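Local coordinates for protein polymerase subunit PA (Dhori virus, PDB 4CGS) that is the N-terminal domain of a viral polymerase subunit with the cap-snatching endonuclease fold of orthomyxoviruses, and as part of the whole subunit probably takes part in RNA binding, at residues N28-V37 and N161-L169; V99-P110 and E119-M130. One frame throughout, in Å; residues are numbered along the deposited sequence. Where two conformers were deposited one is given.

Contact 1 (N28-V37 and N161-L169); sequences NLRPLEARIV and NLLERMQEL
E33 OE2 is gripped by two nitrogens of R165, NE at 2.8 Å and NH2 at 3.1 Å, in a side-on salt bridge that directs one N-H from each nitrogen at the same oxygen. The pair joins two helices, 31-37 and 162-166, which cross nearly at right angles (-95°), so the C-terminal helix of the domain lies across the N-terminal part of helix 31-44. OE2 lies close to the guanidinium plane, while both nitrogens reach it from one face of the carboxylate, and the two flat groups are turned 64° against each other. A bend in the arginine chain (chi3 57°) brings the guanidinium back to the glutamate, while L32 CD2 approaches NH2 obliquely. Two donors on one oxygen would probably favour the ionised carboxylate.

A second polar tie involves the type I turn M166 to L169. There R30, the N-cap residue of its helix, sends NE to the backbone O of E168 at 3.1 Å, approaching from above the carbonyl plane.

Apolar contacts make up the rest of the interface. I36 CD1 meets L162 CD1 tip to tip at 3.5 Å, its CG2 touches M166 SD in the conformer given, and W16 of helix 13-18 packs against I36 and L32. V37 CG2 touches both L169 CD1 and, in that same conformer, M166 SD. The other branch of L169 packs against A34 CB and the amide group of N28, whose OD1 closes an Asx turn by accepting from R30 N at 2.8 Å, on a lone pair in the carbonyl plane.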
loop_
_atom_site.group_PDB
_atom_site.type_symbol
_atom_site.label_atom_id
_atom_site.label_comp_id
_atom_site.label_asym_id
_atom_site.label_seq_id
_atom_site.Cartn_x
_atom_site.Cartn_y
_atom_site.Cartn_z
ATOM N N ASN A 28 -3.817 -12.135 11.897
ATOM C CA ASN A 28 -5.210 -11.968 11.563
ATOM C C ASN A 28 -5.937 -13.289 11.650
ATOM O O ASN A 28 -5.341 -14.325 11.328
ATOM C CB ASN A 28 -5.319 -11.416 10.141
ATOM C CG ASN A 28 -6.671 -10.782 9.841
ATOM O OD1 ASN A 28 -7.663 -11.474 9.683
ATOM N ND2 ASN A 28 -6.676 -9.456 9.729
ATOM N N LEU A 29 -7.193 -13.236 12.083
ATOM C CA LEU A 29 -8.012 -14.444 12.133
ATOM C C LEU A 29 -8.308 -15.020 10.784
ATOM O O LEU A 29 -8.709 -16.161 10.692
ATOM C CB LEU A 29 -9.362 -14.165 12.855
ATOM C CG LEU A 29 -9.172 -13.872 14.342
ATOM C CD1 LEU A 29 -10.514 -13.594 15.023
ATOM C CD2 LEU A 29 -8.414 -14.998 15.084
ATOM N N ARG A 30 -8.097 -14.248 9.718
ATOM C CA ARG A 30 -8.237 -14.661 8.320
ATOM C C ARG A 30 -6.879 -14.450 7.606
ATOM O O ARG A 30 -6.690 -13.496 6.871
ATOM C CB ARG A 30 -9.338 -13.875 7.625
ATOM C CG ARG A 30 -10.658 -14.081 8.411
ATOM C CD ARG A 30 -11.833 -13.996 7.542
ATOM N NE ARG A 30 -13.089 -13.895 8.243
ATOM C CZ ARG A 30 -13.747 -14.867 8.847
ATOM N NH1 ARG A 30 -13.289 -16.141 8.928
ATOM N NH2 ARG A 30 -14.950 -14.556 9.264
ATOM N N PRO A 31 -5.903 -15.316 7.884
ATOM C CA PRO A 31 -4.550 -15.002 7.478
ATOM C C PRO A 31 -4.325 -14.961 5.965
ATOM O O PRO A 31 -3.580 -14.117 5.467
ATOM C CB PRO A 31 -3.707 -16.050 8.142
ATOM C CG PRO A 31 -4.689 -17.184 8.449
ATOM C CD PRO A 31 -5.964 -16.507 8.761
ATOM N N LEU A 32 -4.928 -15.866 5.223
ATOM C CA LEU A 32 -4.715 -15.807 3.744
ATOM C C LEU A 32 -5.267 -14.494 3.172
ATOM O O LEU A 32 -4.582 -13.819 2.376
ATOM C CB LEU A 32 -5.357 -17.055 3.061
ATOM C CG LEU A 32 -5.382 -16.935 1.548
ATOM C CD1 LEU A 32 -3.987 -16.807 0.926
ATOM C CD2 LEU A 32 -6.133 -18.123 0.936
ATOM N N GLU A 33 -6.469 -14.160 3.568
ATOM C CA GLU A 33 -7.113 -12.954 3.089
ATOM C C GLU A 33 -6.255 -11.724 3.473
ATOM O O GLU A 33 -6.031 -10.824 2.684
ATOM C CB GLU A 33 -8.499 -12.794 3.644
ATOM C CG GLU A 33 -9.574 -13.801 3.217
ATOM C CD GLU A 33 -9.570 -15.139 3.954
ATOM O OE1 GLU A 33 -8.633 -15.489 4.660
ATOM O OE2 GLU A 33 -10.609 -15.840 3.892
ATOM N N ALA A 34 -5.838 -11.688 4.720
ATOM C CA ALA A 34 -5.005 -10.622 5.192
ATOM C C ALA A 34 -3.688 -10.570 4.488
ATOM O O ALA A 34 -3.201 -9.455 4.178
ATOM C CB ALA A 34 -4.804 -10.703 6.696
ATOM N N ARG A 35 -3.082 -11.673 4.157
ATOM C CA ARG A 35 -1.792 -11.702 3.455
ATOM C C ARG A 35 -1.970 -11.132 2.054
ATOM O O ARG A 35 -1.112 -10.362 1.581
ATOM C CB ARG A 35 -1.259 -13.121 3.371
ATOM C CG ARG A 35 0.119 -13.263 2.806
ATOM C CD ARG A 35 0.678 -14.643 2.919
ATOM N NE ARG A 35 2.028 -14.701 2.373
ATOM C CZ ARG A 35 2.725 -15.843 2.263
ATOM N NH1 ARG A 35 2.148 -16.981 2.679
ATOM N NH2 ARG A 35 3.941 -15.866 1.686
ATOM N N ILE A 36 -3.066 -11.519 1.367
ATOM C CA ILE A 36 -3.317 -10.957 0.072
ATOM C C ILE A 36 -3.499 -9.489 0.123
ATOM O O ILE A 36 -2.899 -8.763 -0.666
ATOM C CB ILE A 36 -4.520 -11.666 -0.609
ATOM C CG1 ILE A 36 -4.149 -13.155 -0.904
ATOM C CG2 ILE A 36 -4.900 -10.955 -1.909
ATOM C CD1 ILE A 36 -5.296 -14.051 -1.310
ATOM N N VAL A 37 -4.334 -8.993 1.020
ATOM C CA VAL A 37 -4.491 -7.546 1.194
ATOM C C VAL A 37 -3.179 -6.827 1.503
ATOM O O VAL A 37 -2.918 -5.755 0.952
ATOM C CB VAL A 37 -5.607 -7.193 2.182
ATOM C CG1 VAL A 37 -5.635 -5.694 2.481
ATOM C CG2 VAL A 37 -6.951 -7.648 1.630
ATOM N N ASN A 161 -14.075 -17.538 -4.714
ATOM C CA ASN A 161 -14.669 -16.932 -3.542
ATOM C C ASN A 161 -13.735 -15.956 -2.869
ATOM O O ASN A 161 -14.108 -15.399 -1.845
ATOM C CB ASN A 161 -15.173 -17.988 -2.559
ATOM C CG ASN A 161 -16.229 -18.853 -3.147
ATOM O OD1 ASN A 161 -16.134 -20.102 -3.082
ATOM N ND2 ASN A 161 -17.268 -18.208 -3.706
ATOM N N LEU A 162 -12.568 -15.690 -3.499
ATOM C CA LEU A 162 -11.591 -14.805 -2.929
ATOM C C LEU A 162 -12.117 -13.390 -2.630
ATOM O O LEU A 162 -11.865 -12.885 -1.532
ATOM C CB LEU A 162 -10.393 -14.745 -3.843
ATOM C CG LEU A 162 -9.238 -13.887 -3.343
ATOM C CD1 LEU A 162 -8.758 -14.407 -2.008
ATOM C CD2 LEU A 162 -8.151 -13.876 -4.409
ATOM N N LEU A 163 -12.776 -12.731 -3.581
ATOM C CA LEU A 163 -13.264 -11.362 -3.265
ATOM C C LEU A 163 -14.207 -11.334 -2.078
ATOM O O LEU A 163 -14.042 -10.530 -1.160
ATOM C CB LEU A 163 -13.953 -10.662 -4.448
ATOM C CG LEU A 163 -14.422 -9.194 -4.256
ATOM C CD1 LEU A 163 -13.257 -8.370 -3.785
ATOM C CD2 LEU A 163 -15.075 -8.548 -5.465
ATOM N N GLU A 164 -15.161 -12.257 -2.067
ATOM C CA GLU A 164 -16.104 -12.386 -0.975
ATOM C C GLU A 164 -15.369 -12.651 0.355
ATOM O O GLU A 164 -15.647 -11.990 1.356
ATOM C CB GLU A 164 -17.129 -13.479 -1.229
ATOM C CG GLU A 164 -18.238 -13.522 -0.168
ATOM C CD GLU A 164 -19.041 -14.832 -0.107
ATOM O OE1 GLU A 164 -18.699 -15.860 -0.698
ATOM O OE2 GLU A 164 -20.045 -14.818 0.624
ATOM N N ARG A 165 -14.386 -13.550 0.327
ATOM C CA ARG A 165 -13.576 -13.852 1.497
ATOM C C ARG A 165 -12.826 -12.612 1.997
ATOM O O ARG A 165 -12.758 -12.368 3.218
ATOM C CB ARG A 165 -12.624 -15.014 1.210
ATOM C CG ARG A 165 -13.394 -16.338 1.153
ATOM C CD ARG A 165 -12.514 -17.511 0.873
ATOM N NE ARG A 165 -11.479 -17.625 1.850
ATOM C CZ ARG A 165 -10.535 -18.551 1.821
ATOM N NH1 ARG A 165 -10.582 -19.510 0.897
ATOM N NH2 ARG A 165 -9.553 -18.542 2.744
ATOM N N MET A 166 -12.196 -11.853 1.087
ATOM C CA MET A 166 -11.505 -10.640 1.506
ATOM C C MET A 166 -12.443 -9.584 2.096
ATOM O O MET A 166 -12.079 -8.833 2.991
ATOM C CB MET A 166 -10.706 -10.012 0.363
ATOM C CG MET A 166 -9.399 -10.758 0.077
ATOM S SD MET A 166 -8.380 -9.921 -1.155
ATOM C CE MET A 166 -9.290 -10.234 -2.651
ATOM N N GLN A 167 -13.667 -9.522 1.586
ATOM C CA GLN A 167 -14.688 -8.652 2.155
ATOM C C GLN A 167 -15.128 -9.087 3.548
ATOM O O GLN A 167 -15.826 -8.357 4.219
ATOM C CB GLN A 167 -15.843 -8.477 1.158
ATOM C CG GLN A 167 -15.364 -7.657 -0.039
ATOM C CD GLN A 167 -16.331 -7.331 -1.158
ATOM O OE1 GLN A 167 -17.309 -8.087 -1.457
ATOM N NE2 GLN A 167 -16.043 -6.175 -1.827
ATOM N N GLU A 168 -14.799 -10.323 3.910
ATOM C CA GLU A 168 -15.022 -10.858 5.237
ATOM C C GLU A 168 -13.888 -10.579 6.216
ATOM O O GLU A 168 -13.929 -11.051 7.358
ATOM C CB GLU A 168 -15.378 -12.368 5.205
ATOM C CG GLU A 168 -16.650 -12.668 4.475
ATOM C CD GLU A 168 -16.897 -14.156 4.224
ATOM O OE1 GLU A 168 -15.942 -14.939 4.129
ATOM O OE2 GLU A 168 -18.060 -14.549 4.016
ATOM N N LEU A 169 -12.833 -9.856 5.810
ATOM C CA LEU A 169 -11.843 -9.303 6.767
ATOM C C LEU A 169 -12.507 -8.436 7.843
ATOM O O LEU A 169 -13.148 -7.448 7.547
ATOM C CB LEU A 169 -10.723 -8.557 6.030
ATOM C CG LEU A 169 -9.678 -9.513 5.470
ATOM C CD1 LEU A 169 -8.809 -8.914 4.412
ATOM C CD2 LEU A 169 -8.840 -10.047 6.666
#

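Contact 2 (V99-P110 and E119-M130); sequences VYVKVYPDNGTP and EIFVRVSLSGQM
Y100 lays its ring over F121 in an offset stack, centroids 4.5 Å apart and planes 23° from parallel, with CD1 above the rim of the phenylalanine ring and CB over its face as a CH-pi donor. The hydroxyl goes to E119: OH donates to OE2 at 2.7 Å, meeting the carboxylate from above its plane. OE1 of that carboxylate forms a salt bridge with R84 and accepts from A116 N, which helps hold the carboxylate in place. Further along the same face, in the conformer given, Y104 OH accepts from R123 NE at 2.7 Å, close to the guanidinium plane. The arginine chain, extended from CG to NE, crosses the tyrosine at a slant, with CB and CG against CE1, and P110 CB packs over one face of the Y104 ring.

These pairs sit on neighbouring parallel strands, 97-104 and 119-125, the latter an outermost strand of the five-stranded mixed sheet in this alpha/beta endonuclease-like domain. Six backbone bonds hold them in register, from Y100 N to I120 O at one end to L126 N to Y104 O at the other. On the opposite face V99 CG1 meets V122 CG2 at 3.8 Å and V103 CG1 meets L126 CD2 at 3.5 Å. Helices cover this apolar side: K41 and V44 of helix 31-44 touch V101, while L150 of helix 140-157 touches V124.

Beyond the strands, S125 begins a type I turn ending at G128. Its OG, held between the backbone N and carbonyl carbon (chi1 79°), accepts from Q129 N at 3.0 Å and also bonds S127 OG. A water spans the two loops, accepting from G108 N at 2.7 Å and hydrogen-bonded to S127 OG.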
loop_
_atom_site.group_PDB
_atom_site.type_symbol
_atom_site.label_atom_id
_atom_site.label_comp_id
_atom_site.label_asym_id
_atom_site.label_seq_id
_atom_site.Cartn_x
_atom_site.Cartn_y
_atom_site.Cartn_z
ATOM N N VAL A 99 3.661 9.188 3.778
ATOM C CA VAL A 99 2.516 8.625 3.082
ATOM C C VAL A 99 2.122 7.326 3.750
ATOM O O VAL A 99 2.916 6.431 3.891
ATOM C CB VAL A 99 2.814 8.405 1.578
ATOM C CG1 VAL A 99 1.560 7.866 0.869
ATOM C CG2 VAL A 99 3.326 9.680 0.917
ATOM N N TYR A 100 0.835 7.204 4.091
ATOM C CA TYR A 100 0.277 5.969 4.642
ATOM C C TYR A 100 -0.672 5.438 3.563
ATOM O O TYR A 100 -1.413 6.227 2.974
ATOM C CB TYR A 100 -0.458 6.228 5.919
ATOM C CG TYR A 100 0.355 6.904 7.027
ATOM C CD1 TYR A 100 0.445 8.251 7.040
ATOM C CD2 TYR A 100 1.014 6.171 8.027
ATOM C CE1 TYR A 100 1.160 8.957 8.001
ATOM C CE2 TYR A 100 1.754 6.864 9.037
ATOM C CZ TYR A 100 1.767 8.241 8.980
ATOM O OH TYR A 100 2.483 8.987 9.948
ATOM N N VAL A 101 -0.651 4.132 3.336
ATOM C CA VAL A 101 -1.542 3.499 2.330
ATOM C C VAL A 101 -2.525 2.604 3.060
ATOM O O VAL A 101 -2.118 1.757 3.878
ATOM C CB VAL A 101 -0.713 2.702 1.350
ATOM C CG1 VAL A 101 -1.594 1.943 0.350
ATOM C CG2 VAL A 101 0.254 3.591 0.598
ATOM N N LYS A 102 -3.786 2.754 2.733
ATOM C CA LYS A 102 -4.851 1.952 3.224
ATOM C C LYS A 102 -5.679 1.360 2.069
ATOM O O LYS A 102 -6.162 2.114 1.208
ATOM C CB LYS A 102 -5.715 2.794 4.262
ATOM C CG LYS A 102 -5.044 3.246 5.578
ATOM C CD LYS A 102 -6.052 3.679 6.662
ATOM C CE LYS A 102 -5.429 3.831 8.073
ATOM N NZ LYS A 102 -6.404 3.959 9.235
ATOM N N VAL A 103 -5.871 0.059 2.094
ATOM C CA VAL A 103 -6.669 -0.651 1.127
ATOM C C VAL A 103 -8.002 -1.052 1.765
ATOM O O VAL A 103 -8.066 -1.733 2.776
ATOM C CB VAL A 103 -5.966 -1.929 0.601
ATOM C CG1 VAL A 103 -6.853 -2.669 -0.387
ATOM C CG2 VAL A 103 -4.610 -1.555 0.025
ATOM N N TYR A 104 -9.080 -0.627 1.159
ATOM C CA TYR A 104 -10.434 -0.942 1.597
ATOM C C TYR A 104 -11.001 -2.098 0.733
ATOM O O TYR A 104 -11.042 -1.966 -0.384
ATOM C CB TYR A 104 -11.212 0.356 1.406
ATOM C CG TYR A 104 -10.853 1.469 2.338
ATOM C CD1 TYR A 104 -9.677 2.216 2.141
ATOM C CD2 TYR A 104 -11.597 1.756 3.464
ATOM C CE1 TYR A 104 -9.299 3.224 2.978
ATOM C CE2 TYR A 104 -11.234 2.788 4.325
ATOM C CZ TYR A 104 -10.066 3.503 4.104
ATOM O OH TYR A 104 -9.678 4.547 4.938
ATOM N N PRO A 105 -11.183 -3.350 1.282
ATOM C CA PRO A 105 -12.048 -4.300 0.570
ATOM C C PRO A 105 -13.423 -3.572 0.456
ATOM O O PRO A 105 -14.056 -3.342 1.499
ATOM C CB PRO A 105 -12.066 -5.521 1.515
ATOM C CG PRO A 105 -10.831 -5.412 2.414
ATOM C CD PRO A 105 -10.613 -3.918 2.527
ATOM N N ASP A 106 -13.908 -3.197 -0.733
ATOM C CA ASP A 106 -14.779 -2.098 -0.709
ATOM C C ASP A 106 -15.471 -2.043 -2.004
ATOM O O ASP A 106 -14.882 -1.719 -3.036
ATOM C CB ASP A 106 -13.925 -0.849 -0.490
ATOM C CG ASP A 106 -14.759 0.457 -0.229
ATOM O OD1 ASP A 106 -16.003 0.375 -0.120
ATOM O OD2 ASP A 106 -14.154 1.549 -0.097
ATOM N N ASN A 107 -16.769 -2.306 -1.957
ATOM C CA ASN A 107 -17.602 -1.694 -2.970
ATOM C C ASN A 107 -17.721 -0.276 -2.391
ATOM O O ASN A 107 -18.236 -0.123 -1.242
ATOM C CB ASN A 107 -18.940 -2.423 -3.210
ATOM C CG ASN A 107 -20.125 -1.747 -2.544
ATOM O OD1 ASN A 107 -20.557 -2.161 -1.467
ATOM N ND2 ASN A 107 -20.670 -0.704 -3.190
ATOM N N GLY A 108 -17.156 0.725 -3.089
ATOM C CA GLY A 108 -17.337 2.125 -2.643
ATOM C C GLY A 108 -16.048 2.915 -2.686
ATOM O O GLY A 108 -14.984 2.334 -2.925
ATOM N N THR A 109 -16.183 4.241 -2.534
ATOM C CA THR A 109 -15.064 5.170 -2.489
ATOM C C THR A 109 -14.734 5.545 -1.026
ATOM O O THR A 109 -15.604 5.994 -0.308
ATOM C CB THR A 109 -15.313 6.466 -3.277
ATOM O OG1 THR A 109 -15.773 6.066 -4.599
ATOM C CG2 THR A 109 -14.068 7.373 -3.411
ATOM N N PRO A 110 -13.455 5.376 -0.610
ATOM C CA PRO A 110 -13.062 5.702 0.738
ATOM C C PRO A 110 -13.266 7.181 1.050
ATOM O O PRO A 110 -13.085 8.091 0.216
ATOM C CB PRO A 110 -11.587 5.383 0.772
ATOM C CG PRO A 110 -11.433 4.315 -0.288
ATOM C CD PRO A 110 -12.322 4.768 -1.374
ATOM N N GLU A 119 1.549 14.795 6.603
ATOM C CA GLU A 119 1.074 13.427 6.269
ATOM C C GLU A 119 0.105 13.429 5.103
ATOM O O GLU A 119 -0.754 14.340 4.973
ATOM C CB GLU A 119 0.371 12.789 7.479
ATOM C CG GLU A 119 1.271 12.579 8.709
ATOM C CD GLU A 119 0.504 11.998 9.910
ATOM O OE1 GLU A 119 -0.684 12.348 10.010
ATOM O OE2 GLU A 119 1.148 11.258 10.641
ATOM N N ILE A 120 0.135 12.359 4.337
ATOM C CA ILE A 120 -0.812 12.060 3.294
ATOM C C ILE A 120 -1.301 10.629 3.505
ATOM O O ILE A 120 -0.520 9.696 3.614
ATOM C CB ILE A 120 -0.160 12.157 1.867
ATOM C CG1 ILE A 120 0.272 13.564 1.590
ATOM C CG2 ILE A 120 -1.146 11.539 0.809
ATOM C CD1 ILE A 120 -0.837 14.539 1.393
ATOM N N PHE A 121 -2.617 10.405 3.480
ATOM C CA PHE A 121 -3.194 9.076 3.570
ATOM C C PHE A 121 -3.816 8.709 2.203
ATOM O O PHE A 121 -4.894 9.116 1.878
ATOM C CB PHE A 121 -4.262 9.038 4.681
ATOM C CG PHE A 121 -3.722 8.918 6.123
ATOM C CD1 PHE A 121 -3.002 9.971 6.661
ATOM C CD2 PHE A 121 -3.903 7.774 6.910
ATOM C CE1 PHE A 121 -2.521 9.945 7.943
ATOM C CE2 PHE A 121 -3.361 7.726 8.180
ATOM C CZ PHE A 121 -2.699 8.836 8.707
ATOM N N VAL A 122 -3.112 7.844 1.489
ATOM C CA VAL A 122 -3.614 7.226 0.237
ATOM C C VAL A 122 -4.614 6.182 0.637
ATOM O O VAL A 122 -4.286 5.205 1.379
ATOM C CB VAL A 122 -2.450 6.632 -0.586
ATOM C CG1 VAL A 122 -2.936 5.663 -1.634
ATOM C CG2 VAL A 122 -1.591 7.778 -1.179
ATOM N N ARG A 123 -5.837 6.322 0.102
ATOM C CA ARG A 123 -6.975 5.484 0.489
ATOM C C ARG A 123 -7.635 4.979 -0.773
ATOM O O ARG A 123 -8.165 5.749 -1.572
ATOM C CB ARG A 123 -8.006 6.222 1.355
ATOM C CG ARG A 123 -7.562 6.437 2.827
ATOM C CD ARG A 123 -8.643 7.208 3.578
ATOM N NE ARG A 123 -8.579 7.061 5.054
ATOM C CZ ARG A 123 -8.311 8.036 5.941
ATOM N NH1 ARG A 123 -8.026 9.285 5.528
ATOM N NH2 ARG A 123 -8.387 7.770 7.269
ATOM N N VAL A 124 -7.504 3.677 -1.010
ATOM C CA VAL A 124 -7.966 3.056 -2.251
ATOM C C VAL A 124 -8.802 1.863 -1.933
ATOM O O VAL A 124 -8.553 1.132 -0.951
ATOM C CB VAL A 124 -6.782 2.684 -3.162
ATOM C CG1 VAL A 124 -5.958 3.892 -3.603
ATOM C CG2 VAL A 124 -5.851 1.639 -2.571
ATOM N N SER A 125 -9.764 1.539 -2.807
ATOM C CA SER A 125 -10.604 0.339 -2.653
ATOM C C SER A 125 -10.101 -0.756 -3.514
ATOM O O SER A 125 -9.426 -0.560 -4.522
ATOM C CB SER A 125 -12.059 0.614 -2.974
ATOM O OG SER A 125 -12.269 0.646 -4.386
ATOM N N LEU A 126 -10.493 -1.986 -3.167
ATOM C CA LEU A 126 -10.118 -3.142 -3.964
ATOM C C LEU A 126 -10.632 -3.026 -5.407
ATOM O O LEU A 126 -10.026 -3.542 -6.333
ATOM C CB LEU A 126 -10.584 -4.492 -3.329
ATOM C CG LEU A 126 -9.976 -5.027 -2.022
ATOM C CD1 LEU A 126 -10.739 -6.249 -1.479
ATOM C CD2 LEU A 126 -8.473 -5.292 -2.102
ATOM N N SER A 127 -11.774 -2.354 -5.584
ATOM C CA SER A 127 -12.376 -2.185 -6.918
ATOM C C SER A 127 -11.797 -1.008 -7.653
ATOM O O SER A 127 -12.291 -0.634 -8.718
ATOM C CB SER A 127 -13.888 -2.027 -6.790
ATOM O OG SER A 127 -14.162 -0.929 -6.031
ATOM N N GLY A 128 -10.734 -0.400 -7.133
ATOM C CA GLY A 128 -9.998 0.556 -7.893
ATOM C C GLY A 128 -10.409 2.010 -7.683
ATOM O O GLY A 128 -10.024 2.917 -8.441
ATOM N N GLN A 129 -11.204 2.235 -6.660
ATOM C CA GLN A 129 -11.617 3.602 -6.316
ATOM C C GLN A 129 -10.552 4.324 -5.473
ATOM O O GLN A 129 -9.844 3.698 -4.724
ATOM C CB GLN A 129 -12.975 3.632 -5.572
ATOM C CG GLN A 129 -14.074 3.015 -6.408
ATOM C CD GLN A 129 -14.824 4.089 -7.140
ATOM O OE1 GLN A 129 -15.704 4.728 -6.577
ATOM N NE2 GLN A 129 -14.451 4.334 -8.375
ATOM N N MET A 130 -10.488 5.647 -5.605
ATOM C CA MET A 130 -9.547 6.454 -4.891
ATOM C C MET A 130 -10.300 7.545 -4.150
ATOM O O MET A 130 -11.185 8.204 -4.724
ATOM C CB MET A 130 -8.563 7.143 -5.840
ATOM C CG MET A 130 -7.661 6.211 -6.579
ATOM S SD MET A 130 -6.779 7.009 -7.969
ATOM C CE MET A 130 -8.221 7.464 -9.141
HETATM O O HOH W 1 -16.770 0.104 -5.659
#

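How the contacts relate
From the N terminus the chain first passes through 28-37, at the start of helix 31-44, then builds the sheet. Strand 97-104 leads through a connection of 14 residues to strand 119-125, and contact 2 closes this short loop. Only after helices 132-137 and 140-157 does the chain reach 161-169, where contact 1 closes the long loop that contains contact 2. Contact 1 thus ties the last helix back to an early one, while contact 2 joins the sheet's edge strand to its neighbour. Their centres lie 16 Å apart, yet they touch: M166 O packs against P105 CB, and the side chain of Q167 lies near D106 and N107.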